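Local atomic coordinates of amine Dehydrogenase (Pseudomonas putida, PDB entry 1JMX), a protein that probably catalyses the oxidative deamination of primary amines as a quinone- and heme c-containing enzyme, to which this chain contributes a beta-propeller subunit. Residues K190-D196 against Y214-F219; T247-A251 against Y280-K286; V150-R154 against E209-L213. All blocks are in the same frame, centred on the assembly; numbering follows the deposited sequence.

Contact 1. Residues K190-D196 against Y214-F219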
loop_
_atom_site.group_PDB
_atom_site.type_symbol
_atom_site.label_atom_id
_atom_site.label_comp_id
_atom_site.label_asym_id
_atom_site.label_seq_id
_atom_site.Cartn_x
_atom_site.Cartn_y
_atom_site.Cartn_z
ATOM N N LYS B 190 4.133 14.916 -31.198
ATOM C CA LYS B 190 3.560 13.766 -31.900
ATOM C C LYS B 190 4.477 12.542 -31.941
ATOM O O LYS B 190 5.688 12.665 -32.096
ATOM C CB LYS B 190 3.102 14.135 -33.314
ATOM C CG LYS B 190 2.000 13.201 -33.820
ATOM C CD LYS B 190 0.774 13.243 -32.872
ATOM C CE LYS B 190 -0.115 11.988 -32.974
ATOM N NZ LYS B 190 0.482 10.769 -32.312
ATOM N N GLY B 191 3.883 11.364 -31.778
ATOM C CA GLY B 191 4.650 10.132 -31.782
ATOM C C GLY B 191 5.163 9.788 -30.399
ATOM O O GLY B 191 5.769 8.739 -30.192
ATOM N N TYR B 192 4.935 10.690 -29.453
ATOM C CA TYR B 192 5.363 10.489 -28.076
ATOM C C TYR B 192 4.208 10.757 -27.132
ATOM O O TYR B 192 3.224 11.407 -27.492
ATOM C CB TYR B 192 6.487 11.452 -27.712
ATOM C CG TYR B 192 7.798 11.194 -28.389
ATOM C CD1 TYR B 192 8.001 11.552 -29.726
ATOM C CD2 TYR B 192 8.863 10.640 -27.683
ATOM C CE1 TYR B 192 9.243 11.364 -30.338
ATOM C CE2 TYR B 192 10.099 10.452 -28.279
ATOM C CZ TYR B 192 10.286 10.817 -29.605
ATOM O OH TYR B 192 11.525 10.659 -30.184
ATOM N N SER B 193 4.329 10.244 -25.917
ATOM C CA SER B 193 3.315 10.482 -24.907
ATOM C C SER B 193 3.799 11.721 -24.161
ATOM O O SER B 193 4.804 12.333 -24.536
ATOM C CB SER B 193 3.231 9.298 -23.942
ATOM O OG SER B 193 4.427 9.174 -23.196
ATOM N N ALA B 194 3.062 12.111 -23.129
ATOM C CA ALA B 194 3.458 13.239 -22.314
ATOM C C ALA B 194 4.545 12.674 -21.396
ATOM O O ALA B 194 4.521 11.489 -21.062
ATOM C CB ALA B 194 2.268 13.729 -21.495
ATOM N N PRO B 195 5.554 13.489 -21.038
ATOM C CA PRO B 195 6.617 12.993 -20.154
ATOM C C PRO B 195 6.144 12.812 -18.706
ATOM O O PRO B 195 5.097 13.329 -18.310
ATOM C CB PRO B 195 7.676 14.094 -20.249
ATOM C CG PRO B 195 6.864 15.328 -20.495
ATOM C CD PRO B 195 5.839 14.864 -21.494
ATOM N N ASP B 196 6.901 12.036 -17.938
ATOM C CA ASP B 196 6.594 11.804 -16.534
ATOM C C ASP B 196 7.796 12.322 -15.751
ATOM O O ASP B 196 8.944 11.994 -16.060
ATOM C CB ASP B 196 6.345 10.316 -16.249
ATOM C CG ASP B 196 5.891 10.066 -14.818
ATOM O OD1 ASP B 196 4.790 10.510 -14.458
ATOM O OD2 ASP B 196 6.635 9.437 -14.045
ATOM N N TYR B 214 13.414 12.651 -16.819
ATOM C CA TYR B 214 12.029 12.359 -17.130
ATOM C C TYR B 214 11.997 11.104 -17.985
ATOM O O TYR B 214 13.037 10.653 -18.460
ATOM C CB TYR B 214 11.354 13.537 -17.858
ATOM C CG TYR B 214 11.893 13.868 -19.234
ATOM C CD1 TYR B 214 11.412 13.216 -20.371
ATOM C CD2 TYR B 214 12.858 14.867 -19.406
ATOM C CE1 TYR B 214 11.874 13.551 -21.646
ATOM C CE2 TYR B 214 13.331 15.209 -20.682
ATOM C CZ TYR B 214 12.831 14.544 -21.790
ATOM O OH TYR B 214 13.286 14.873 -23.034
ATOM N N THR B 215 10.825 10.487 -18.093
ATOM C CA THR B 215 10.663 9.309 -18.931
ATOM C C THR B 215 9.571 9.674 -19.913
ATOM O O THR B 215 8.738 10.537 -19.628
ATOM C CB THR B 215 10.240 8.038 -18.141
ATOM O OG1 THR B 215 8.971 8.248 -17.514
ATOM C CG2 THR B 215 11.277 7.670 -17.092
ATOM N N ILE B 216 9.598 9.063 -21.087
ATOM C CA ILE B 216 8.587 9.347 -22.094
ATOM C C ILE B 216 8.410 8.124 -22.978
ATOM O O ILE B 216 9.354 7.366 -23.189
ATOM C CB ILE B 216 8.959 10.596 -22.949
ATOM C CG1 ILE B 216 7.737 11.074 -23.737
ATOM C CG2 ILE B 216 10.142 10.292 -23.873
ATOM C CD1 ILE B 216 7.950 12.343 -24.512
ATOM N N ALA B 217 7.182 7.902 -23.431
ATOM C CA ALA B 217 6.872 6.765 -24.292
ATOM C C ALA B 217 6.876 7.187 -25.753
ATOM O O ALA B 217 6.219 8.156 -26.125
ATOM C CB ALA B 217 5.513 6.184 -23.923
ATOM N N ARG B 218 7.652 6.492 -26.577
ATOM C CA ARG B 218 7.681 6.823 -27.988
ATOM C C ARG B 218 6.856 5.769 -28.692
ATOM O O ARG B 218 7.254 4.609 -28.772
ATOM C CB ARG B 218 9.095 6.826 -28.553
ATOM C CG ARG B 218 9.100 7.275 -30.004
ATOM C CD ARG B 218 10.171 6.598 -30.841
ATOM N NE ARG B 218 11.519 6.952 -30.413
ATOM C CZ ARG B 218 12.429 6.071 -29.995
ATOM N NH1 ARG B 218 12.136 4.765 -29.954
ATOM N NH2 ARG B 218 13.625 6.499 -29.584
ATOM N N PHE B 219 5.691 6.179 -29.177
ATOM C CA PHE B 219 4.771 5.288 -29.874
ATOM C C PHE B 219 5.361 4.630 -31.137
ATOM O O PHE B 219 4.931 3.489 -31.453
ATOM C CB PHE B 219 3.511 6.059 -30.251
ATOM C CG PHE B 219 2.880 6.795 -29.106
ATOM C CD1 PHE B 219 2.353 8.073 -29.296
ATOM C CD2 PHE B 219 2.766 6.199 -27.852
ATOM C CE1 PHE B 219 1.715 8.743 -28.255
ATOM C CE2 PHE B 219 2.127 6.864 -26.800
ATOM C CZ PHE B 219 1.601 8.135 -27.004
HETATM O O HOH W 1 10.221 9.259 -14.544
#
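Ser193 meets Ala217 through two hydrogen bonds: its backbone N donates to Ala217 O (2.8 Å) in the carbonyl plane, and its OG accepts from Ala217 N (3.0 Å, 152° at the hydrogen). The loop 190-196 thereby lies along the end of edge strand 209-218 of one blade of the beta-propeller. With chi1 at 66°, Ser193 OG lies between the backbone N and the carbonyl carbon, from where it reaches Ala217 N and also donates to Ala194 O, from above that carbonyl plane. At one end Phe219 N donates to Gly191 O; at the other, Asp196 and Thr215 form an antiparallel hydrogen-bonded pair, with Asp196 N 2.9 Å from Thr215 O. Between Tyr192 and Asp196 the register shifts by one residue, and Ser193 O is left buried without a polar partner, against CG1 and CD1 of Ile216.

Tyr192 and Arg218 run alongside in one direction. Arg218 CG sits over one face of the ring, 3.9 Å from its centroid in a CH-pi contact, while the guanidinium is turned 75° to the ring and has Tyr192 OH at its edge, 3.7 Å from NE. The Ile216 side chain runs nearly perpendicular to that of Tyr192, its CD1 methyl 3.6 Å from Tyr192 CB. Farther along, Pro195 CB rests on Tyr214 CD1 (3.8 Å). The backbone angles of Gly191 would jam any CB against Lys190 O. The Phe219 ring lies against the backbone of Gly191 to Ser193, its CE1 3.2 Å from Tyr192 O.

Outward, Arg218 NH1 is held by a salt bridge to Asp230 on the next strand, and Asp196 OD2 pairs with NH1 of Arg140 of a neighbouring subunit.

Contact 2. Residues T247-A251 against Y280-K286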
loop_
_atom_site.group_PDB
_atom_site.type_symbol
_atom_site.label_atom_id
_atom_site.label_comp_id
_atom_site.label_asym_id
_atom_site.label_seq_id
_atom_site.Cartn_x
_atom_site.Cartn_y
_atom_site.Cartn_z
ATOM N N THR B 247 16.097 19.753 -23.738
ATOM C CA THR B 247 15.564 18.430 -23.442
ATOM C C THR B 247 16.155 17.459 -24.454
ATOM O O THR B 247 16.470 17.846 -25.585
ATOM C CB THR B 247 14.036 18.360 -23.595
ATOM O OG1 THR B 247 13.692 18.520 -24.976
ATOM C CG2 THR B 247 13.346 19.429 -22.760
ATOM N N GLN B 248 16.311 16.202 -24.051
ATOM C CA GLN B 248 16.840 15.191 -24.947
ATOM C C GLN B 248 16.890 13.811 -24.310
ATOM O O GLN B 248 17.366 13.660 -23.181
ATOM C CB GLN B 248 18.229 15.587 -25.460
ATOM C CG GLN B 248 19.407 15.065 -24.665
ATOM C CD GLN B 248 20.491 14.545 -25.587
ATOM O OE1 GLN B 248 21.257 15.323 -26.167
ATOM N NE2 GLN B 248 20.532 13.225 -25.770
ATOM N N GLU B 249 16.377 12.813 -25.026
ATOM C CA GLU B 249 16.393 11.437 -24.536
ATOM C C GLU B 249 17.811 10.887 -24.707
ATOM O O GLU B 249 18.459 11.139 -25.728
ATOM C CB GLU B 249 15.385 10.582 -25.300
ATOM C CG GLU B 249 13.941 10.995 -25.088
ATOM C CD GLU B 249 13.595 12.308 -25.760
ATOM O OE1 GLU B 249 14.035 12.530 -26.909
ATOM O OE2 GLU B 249 12.873 13.122 -25.153
ATOM N N PHE B 250 18.302 10.161 -23.703
ATOM C CA PHE B 250 19.663 9.621 -23.753
ATOM C C PHE B 250 19.807 8.103 -23.616
ATOM O O PHE B 250 20.921 7.597 -23.470
ATOM C CB PHE B 250 20.547 10.316 -22.706
ATOM C CG PHE B 250 20.087 10.119 -21.285
ATOM C CD1 PHE B 250 20.572 9.057 -20.523
ATOM C CD2 PHE B 250 19.190 11.007 -20.698
ATOM C CE1 PHE B 250 20.172 8.884 -19.200
ATOM C CE2 PHE B 250 18.783 10.841 -19.371
ATOM C CZ PHE B 250 19.275 9.778 -18.623
ATOM N N ALA B 251 18.693 7.383 -23.673
ATOM C CA ALA B 251 18.734 5.933 -23.529
ATOM C C ALA B 251 17.360 5.286 -23.453
ATOM O O ALA B 251 16.389 5.903 -23.009
ATOM C CB ALA B 251 19.514 5.567 -22.271
ATOM N N TYR B 280 26.107 7.154 -19.045
ATOM C CA TYR B 280 25.639 7.201 -20.423
ATOM C C TYR B 280 26.335 8.210 -21.310
ATOM O O TYR B 280 26.791 9.259 -20.851
ATOM C CB TYR B 280 24.144 7.503 -20.478
ATOM C CG TYR B 280 23.287 6.354 -20.062
ATOM C CD1 TYR B 280 23.032 6.106 -18.717
ATOM C CD2 TYR B 280 22.751 5.494 -21.006
ATOM C CE1 TYR B 280 22.267 5.022 -18.322
ATOM C CE2 TYR B 280 21.984 4.405 -20.624
ATOM C CZ TYR B 280 21.748 4.173 -19.279
ATOM O OH TYR B 280 21.017 3.082 -18.897
ATOM N N ASP B 281 26.328 7.910 -22.604
ATOM C CA ASP B 281 26.900 8.776 -23.616
ATOM C C ASP B 281 25.677 9.474 -24.200
ATOM O O ASP B 281 24.841 8.825 -24.817
ATOM C CB ASP B 281 27.582 7.926 -24.688
ATOM C CG ASP B 281 28.379 8.750 -25.665
ATOM O OD1 ASP B 281 27.809 9.671 -26.288
ATOM O OD2 ASP B 281 29.585 8.467 -25.809
ATOM N N LEU B 282 25.541 10.775 -23.951
ATOM C CA LEU B 282 24.392 11.543 -24.450
ATOM C C LEU B 282 24.282 11.540 -25.970
ATOM O O LEU B 282 23.201 11.335 -26.525
ATOM C CB LEU B 282 24.454 13.006 -23.990
ATOM C CG LEU B 282 23.908 13.506 -22.653
ATOM C CD1 LEU B 282 22.440 13.158 -22.496
ATOM C CD2 LEU B 282 24.725 12.932 -21.540
ATOM N N LYS B 283 25.392 11.852 -26.631
ATOM C CA LYS B 283 25.444 11.911 -28.090
ATOM C C LYS B 283 24.989 10.576 -28.695
ATOM O O LYS B 283 24.013 10.521 -29.459
ATOM C CB LYS B 283 26.878 12.257 -28.545
ATOM C CG LYS B 283 27.054 12.434 -30.059
ATOM C CD LYS B 283 28.527 12.694 -30.452
ATOM C CE LYS B 283 29.321 11.410 -30.772
ATOM N NZ LYS B 283 28.952 10.785 -32.095
ATOM N N GLN B 284 25.651 9.500 -28.274
ATOM C CA GLN B 284 25.355 8.158 -28.768
ATOM C C GLN B 284 24.120 7.494 -28.181
ATOM O O GLN B 284 23.693 6.456 -28.684
ATOM C CB GLN B 284 26.564 7.241 -28.580
ATOM C CG GLN B 284 27.810 7.707 -29.331
ATOM C CD GLN B 284 28.854 6.609 -29.477
ATOM O OE1 GLN B 284 28.954 5.966 -30.534
ATOM N NE2 GLN B 284 29.634 6.381 -28.418
ATOM N N ARG B 285 23.538 8.092 -27.139
ATOM C CA ARG B 285 22.353 7.535 -26.475
ATOM C C ARG B 285 22.661 6.097 -26.061
ATOM O O ARG B 285 21.792 5.220 -26.096
ATOM C CB ARG B 285 21.164 7.533 -27.423
ATOM C CG ARG B 285 20.602 8.897 -27.799
ATOM C CD ARG B 285 19.273 8.647 -28.477
ATOM N NE ARG B 285 18.571 9.847 -28.914
ATOM C CZ ARG B 285 17.252 9.895 -29.107
ATOM N NH1 ARG B 285 16.499 8.812 -28.890
ATOM N NH2 ARG B 285 16.680 11.010 -29.551
ATOM N N LYS B 286 23.904 5.889 -25.636
ATOM C CA LYS B 286 24.407 4.578 -25.267
ATOM C C LYS B 286 24.955 4.489 -23.848
ATOM O O LYS B 286 25.648 5.390 -23.371
ATOM C CB LYS B 286 25.529 4.214 -26.254
ATOM C CG LYS B 286 26.227 2.887 -26.000
ATOM C CD LYS B 286 27.646 2.879 -26.585
ATOM C CE LYS B 286 28.692 3.397 -25.574
ATOM N NZ LYS B 286 28.410 4.788 -25.065
HETATM O O HOH W 2 13.907 10.293 -29.033
#
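Phe250 drives the edge of its ring into one face of Tyr280 in a T-shaped stack, the centroids 5.5 Å apart and the planes at 71°. Its CG lies between the backbone N and the carbonyl carbon (chi1 62°), which turns the ring so that CD1 and CE1 lead, CD1 coming within 3.9 Å of Tyr280 CG. Leu282 closes in on the same residue, its CD1 methyl 3.4 Å from Phe250 CB. Ile270 touches Phe250, Tyr280 and Leu282, so this half of the contact is apolar and close-packed. Phe250 O is buried here without a hydrogen-bonding partner; the nearest substitute is a CA-H...O contact from Arg285 CA (3.3 Å).

The two segments belong to successive blades of the propeller. Segment 280-286 is the turn of a beta hairpin: Asp281 OD1 accepts from Gln284 N in an Asx motif, and Arg285 and Lys286 both face Asp281 in a G1 bulge, with Arg285 at positive phi (54°).

Toward solvent the fit is looser. Gln248 NE2 donates to Glu249 O of its own strand and reaches Leu282 O only by a weak hydrogen bond (3.4 Å). The exposed Arg285 runs extended beside Glu249, one face of its guanidinium over Glu249 O. No N-H of Arg285 points at the Glu249 carboxylate: OE1 stands 4.0 Å from Arg285 NH2, well out of the guanidinium plane. A water spans the pair, donating to Glu249 OE1 and accepting from Arg285 NH2 (2.9 Å). The other carboxylate oxygen, Glu249 OE2, is taken by Arg189 and Tyr214 OH.

Contact 3. Residues V150-R154 against E209-L213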
loop_
_atom_site.group_PDB
_atom_site.type_symbol
_atom_site.label_atom_id
_atom_site.label_comp_id
_atom_site.label_asym_id
_atom_site.label_seq_id
_atom_site.Cartn_x
_atom_site.Cartn_y
_atom_site.Cartn_z
ATOM N N VAL B 150 2.763 22.052 -8.166
ATOM C CA VAL B 150 4.048 22.719 -8.299
ATOM C C VAL B 150 5.007 22.127 -7.269
ATOM O O VAL B 150 4.626 21.877 -6.132
ATOM C CB VAL B 150 3.913 24.261 -8.099
ATOM C CG1 VAL B 150 5.261 24.894 -7.780
ATOM C CG2 VAL B 150 3.306 24.908 -9.345
ATOM N N TYR B 151 6.231 21.833 -7.702
ATOM C CA TYR B 151 7.256 21.293 -6.821
ATOM C C TYR B 151 8.546 22.122 -6.921
ATOM O O TYR B 151 8.519 23.299 -6.586
ATOM C CB TYR B 151 7.458 19.780 -7.042
ATOM C CG TYR B 151 7.706 19.327 -8.472
ATOM C CD1 TYR B 151 8.968 18.879 -8.869
ATOM C CD2 TYR B 151 6.685 19.339 -9.426
ATOM C CE1 TYR B 151 9.210 18.464 -10.171
ATOM C CE2 TYR B 151 6.921 18.923 -10.735
ATOM C CZ TYR B 151 8.191 18.491 -11.098
ATOM O OH TYR B 151 8.465 18.123 -12.399
ATOM N N LEU B 152 9.648 21.553 -7.404
ATOM C CA LEU B 152 10.920 22.275 -7.519
ATOM C C LEU B 152 10.906 23.653 -8.203
ATOM O O LEU B 152 10.230 23.864 -9.207
ATOM C CB LEU B 152 11.971 21.400 -8.199
ATOM C CG LEU B 152 12.317 20.097 -7.493
ATOM C CD1 LEU B 152 13.435 19.414 -8.246
ATOM C CD2 LEU B 152 12.725 20.372 -6.070
ATOM N N MET B 153 11.699 24.570 -7.648
ATOM C CA MET B 153 11.833 25.934 -8.147
ATOM C C MET B 153 13.286 26.375 -8.013
ATOM O O MET B 153 13.962 26.004 -7.058
ATOM C CB MET B 153 10.974 26.903 -7.323
ATOM C CG MET B 153 9.477 26.626 -7.325
ATOM S SD MET B 153 8.535 27.945 -6.527
ATOM C CE MET B 153 9.430 28.144 -5.016
ATOM N N ARG B 154 13.767 27.158 -8.975
ATOM C CA ARG B 154 15.134 27.678 -8.938
ATOM C C ARG B 154 15.120 29.101 -9.482
ATOM O O ARG B 154 14.508 29.371 -10.505
ATOM C CB ARG B 154 16.093 26.825 -9.781
ATOM C CG ARG B 154 16.301 25.375 -9.322
ATOM C CD ARG B 154 17.014 25.259 -7.995
ATOM N NE ARG B 154 18.253 26.025 -7.961
ATOM C CZ ARG B 154 19.418 25.619 -8.461
ATOM N NH1 ARG B 154 19.523 24.435 -9.057
ATOM N NH2 ARG B 154 20.494 26.395 -8.332
ATOM N N GLU B 209 22.666 24.914 -13.598
ATOM C CA GLU B 209 21.445 24.678 -14.341
ATOM C C GLU B 209 20.453 23.901 -13.481
ATOM O O GLU B 209 20.831 23.279 -12.484
ATOM C CB GLU B 209 21.728 23.951 -15.666
ATOM C CG GLU B 209 22.350 22.571 -15.533
ATOM C CD GLU B 209 22.703 21.916 -16.879
ATOM O OE1 GLU B 209 22.958 20.689 -16.878
ATOM O OE2 GLU B 209 22.737 22.602 -17.928
ATOM N N PHE B 210 19.176 24.074 -13.810
ATOM C CA PHE B 210 18.068 23.407 -13.142
ATOM C C PHE B 210 17.785 22.208 -14.035
ATOM O O PHE B 210 17.243 22.344 -15.129
ATOM C CB PHE B 210 16.853 24.345 -13.079
ATOM C CG PHE B 210 15.637 23.758 -12.392
ATOM C CD1 PHE B 210 15.734 22.635 -11.572
ATOM C CD2 PHE B 210 14.384 24.344 -12.569
ATOM C CE1 PHE B 210 14.604 22.106 -10.945
ATOM C CE2 PHE B 210 13.240 23.822 -11.944
ATOM C CZ PHE B 210 13.354 22.702 -11.133
ATOM N N SER B 211 18.193 21.035 -13.575
ATOM C CA SER B 211 18.011 19.828 -14.359
ATOM C C SER B 211 17.175 18.777 -13.656
ATOM O O SER B 211 17.170 18.684 -12.428
ATOM C CB SER B 211 19.372 19.239 -14.729
ATOM O OG SER B 211 20.053 18.775 -13.579
ATOM N N MET B 212 16.456 17.998 -14.456
ATOM C CA MET B 212 15.612 16.925 -13.957
ATOM C C MET B 212 15.557 15.833 -15.006
ATOM O O MET B 212 15.705 16.112 -16.192
ATOM C CB MET B 212 14.184 17.420 -13.707
ATOM C CG MET B 212 14.053 18.510 -12.669
ATOM S SD MET B 212 12.351 18.779 -12.200
ATOM C CE MET B 212 11.695 19.500 -13.686
ATOM N N LEU B 213 15.405 14.583 -14.569
ATOM C CA LEU B 213 15.265 13.469 -15.499
ATOM C C LEU B 213 13.764 13.281 -15.709
ATOM O O LEU B 213 12.940 13.728 -14.898
ATOM C CB LEU B 213 15.835 12.169 -14.927
ATOM C CG LEU B 213 17.315 11.980 -14.596
ATOM C CD1 LEU B 213 17.507 10.546 -14.153
ATOM C CD2 LEU B 213 18.191 12.291 -15.789
#
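Phe210 presents one face of its ring to Arg154 and an edge to Leu152. Arg154 CG lies over that face in a CH-pi contact, 3.7 Å from the centroid and 20° off the ring normal, with CG and CD1 as the ring atoms most closely met. At the far end of the ring, CZ touches Leu152 CB (3.5 Å), the two side chains crossing at a slant. The ring is directed at segment 150-154 by a first torsion of -180°, with CG anti to the backbone N. Arg154, bent at chi2 and chi3, folds its guanidinium toward the strand so that the two planes stand 62° apart and NH1 comes 3.8 Å from Glu209 O, without a hydrogen bond between them.

No hydrogen bond crosses the contact, and the nearest CA atoms, those of Arg154 and Phe210, are 6.7 Å apart. This is side-chain packing between neighbouring blades of the propeller, joining strand 153-155 and the loop before it to strand 209-218, in the buried interior close to the centre of the chain. An alanine in place of Phe210 removes the ring, which would probably leave Arg154 CG without the face it packs on and open a gap next to Leu152 CB.

Farther along, Met212 and Tyr151 meet head-on in a Met-aromatic contact. The sulfur comes in obliquely, SD lying 3.8 Å from Tyr151 CE1, while the CE methyl reaches Tyr151 OH (3.7 Å). Leu152 and Met212 pass alongside, antiparallel, CD1 of the leucine 4.1 Å from the methionine SD. Tyr135 of a neighbouring subunit packs on Tyr151, and its OH hydrogen-bonds to Val150 O.

All three contacts involve the three-stranded sheet of strands 209-218, 230-239 and 245-250. Contacts 1 and 3 use successive parts of strand 209-218, their centres about 19 Å apart, whereas contact 2 starts from strand 245-250 on the other edge, about 15 Å from contact 1 and 20 Å from contact 3. Along the chain, contacts 1 and 3 interleave, and both close before contact 2 opens. Contacts 1 and 2 touch through Tyr214 and Glu249, and Leu213 of contact 3 packs on Phe250. One blade is thus tied to the preceding blade, to the following blade and to its own entry loop.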